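Local coordinates for uncharacterized esterase YxiM (Bacillus subtilis, PDB 2O14), which is an uncharacterised member of the GDSL lipolytic enzyme family, probably a hydrolase acting on ester bonds, with a galactose-binding-like domain beside its hydrolase domain, at residues Phe18-Gly23 and Asn78-Asp83. Sequence-based numbering, arbitrary orientation.
Sequences FDFGSG and NTFNVD. With MN (manganese (II) ion), chain B.
Phe80 meets Phe18 and Phe20 in two T-shaped stacks, serving as the edge in one and the face in the other. The Phe20 ring drives its rim into a face of Phe80, with planes at 88° and CZ of Phe20 standing 3.5 Å above the centre of the Phe80 ring. Phe80 in turn points its own outer end at Phe18: its CZ sits over the middle of the Phe18 ring, 3.8 Å from Phe18 CD2, and the two planes are inclined at 70°. Each pairing sets the slightly positive C-H rim of one ring against the electron-rich face of another, so flat phenylalanines fill this buried space without any polar atom to satisfy. Phe18 and Phe20, two residues apart on one strand, both hold CG anti to the carbonyl carbon and beside the backbone N, and this shared torsion sends both rings across toward the facing strand. Val82, a branched apolar residue, adds its CG2 methyl 4.0 Å from Phe18 CZ and also packs on Leu132 and Ile152. Between the two phenylalanines, Asp19 faces the other way and binds manganese through both carboxylate oxygens, OD1 at 2.4 Å and OD2 at 2.3 Å; Asp65 and Ser24 also bind the ion. On the facing strand, Asn81 likewise turns from the aromatic cluster, its OD1 accepting a 2.7 Å hydrogen bond from Thr79 OG1. The strand axes lie 11.8 Å apart and run nearly antiparallel, with side chains alone bridging them, as expected between the two sheets of a β-sandwich in this galactose-binding-like domain. Strand 15-20 pairs with 30-32 and 146-156 in one sheet, whose Val32 and Leu150 also touch Phe80, while strand 80-83 lies between 44-46 and 131-138 in the other, where Tyr44 and Phe46 extend the aromatic packing.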
# COMPACT_ATOMS: atom_id res chain seq x y z
N PHE A 18 -8.35 2.75 21.52
CA PHE A 18 -8.89 4.10 21.54
C PHE A 18 -10.12 4.25 20.66
O PHE A 18 -10.11 3.85 19.50
CB PHE A 18 -7.80 5.08 21.09
CG PHE A 18 -6.56 5.05 21.95
CD1 PHE A 18 -6.57 5.62 23.22
CD2 PHE A 18 -5.40 4.42 21.50
CE1 PHE A 18 -5.43 5.56 24.03
CE2 PHE A 18 -4.26 4.35 22.31
CZ PHE A 18 -4.27 4.92 23.57
N ASP A 19 -11.17 4.81 21.23
CA ASP A 19 -12.42 5.06 20.51
C ASP A 19 -12.51 6.57 20.33
O ASP A 19 -12.86 7.29 21.26
CB ASP A 19 -13.62 4.53 21.31
CG ASP A 19 -14.96 5.01 20.76
OD1 ASP A 19 -15.02 5.35 19.56
OD2 ASP A 19 -15.95 5.05 21.52
N PHE A 20 -12.17 7.04 19.14
CA PHE A 20 -12.17 8.47 18.83
C PHE A 20 -13.54 9.06 18.56
O PHE A 20 -14.37 8.45 17.88
CB PHE A 20 -11.25 8.71 17.63
CG PHE A 20 -9.81 8.39 17.90
CD1 PHE A 20 -8.97 9.32 18.52
CD2 PHE A 20 -9.29 7.14 17.56
CE1 PHE A 20 -7.64 9.01 18.80
CE2 PHE A 20 -7.96 6.81 17.83
CZ PHE A 20 -7.13 7.75 18.45
N GLY A 21 -13.78 10.25 19.09
CA GLY A 21 -15.05 10.92 18.90
C GLY A 21 -15.67 11.31 20.23
O GLY A 21 -15.20 10.89 21.28
N SER A 22 -16.74 12.10 20.19
CA SER A 22 -17.40 12.54 21.42
C SER A 22 -18.85 12.06 21.57
O SER A 22 -19.48 12.33 22.59
CB SER A 22 -17.36 14.07 21.51
OG SER A 22 -18.01 14.66 20.39
N GLY A 23 -19.38 11.36 20.58
CA GLY A 23 -20.76 10.92 20.66
C GLY A 23 -21.03 9.79 21.65
O GLY A 23 -21.89 9.91 22.52
N ASN A 78 0.10 17.69 13.51
CA ASN A 78 -1.27 17.43 13.91
C ASN A 78 -1.49 15.92 14.08
O ASN A 78 -2.29 15.32 13.36
CB ASN A 78 -2.25 17.96 12.85
CG ASN A 78 -3.69 17.97 13.34
OD1 ASN A 78 -4.63 17.85 12.55
ND2 ASN A 78 -3.87 18.14 14.64
N THR A 79 -0.79 15.32 15.03
CA THR A 79 -0.93 13.88 15.25
C THR A 79 -1.58 13.49 16.57
O THR A 79 -1.79 14.32 17.45
CB THR A 79 0.44 13.18 15.25
OG1 THR A 79 1.29 13.82 16.22
CG2 THR A 79 1.09 13.25 13.87
N PHE A 80 -1.92 12.21 16.66
CA PHE A 80 -2.45 11.64 17.89
C PHE A 80 -1.20 10.96 18.41
O PHE A 80 -0.59 10.16 17.69
CB PHE A 80 -3.52 10.58 17.59
CG PHE A 80 -3.82 9.69 18.77
CD1 PHE A 80 -4.47 10.19 19.89
CD2 PHE A 80 -3.42 8.35 18.76
CE1 PHE A 80 -4.74 9.37 20.98
CE2 PHE A 80 -3.68 7.53 19.84
CZ PHE A 80 -4.34 8.03 20.96
N ASN A 81 -0.80 11.26 19.64
CA ASN A 81 0.39 10.63 20.20
C ASN A 81 0.02 9.65 21.29
O ASN A 81 -0.97 9.83 21.99
CB ASN A 81 1.33 11.67 20.82
CG ASN A 81 1.57 12.85 19.92
OD1 ASN A 81 1.52 12.74 18.70
ND2 ASN A 81 1.85 14.00 20.52
N VAL A 82 0.83 8.61 21.42
CA VAL A 82 0.64 7.61 22.45
C VAL A 82 2.00 7.08 22.88
O VAL A 82 2.75 6.54 22.06
CB VAL A 82 -0.28 6.44 21.97
CG1 VAL A 82 0.23 5.88 20.66
CG2 VAL A 82 -0.33 5.35 23.04
N ASP A 83 2.33 7.27 24.15
CA ASP A 83 3.60 6.79 24.67
C ASP A 83 3.53 5.27 24.78
O ASP A 83 2.54 4.73 25.27
CB ASP A 83 3.88 7.41 26.04
CG ASP A 83 3.97 8.92 25.99
OD1 ASP A 83 4.62 9.43 25.05
OD2 ASP A 83 3.41 9.59 26.87
MN MN B . -16.99 6.61 20.16
O HOH W 1 -15.37 7.94 21.22
O HOH W 2 -18.54 5.23 19.57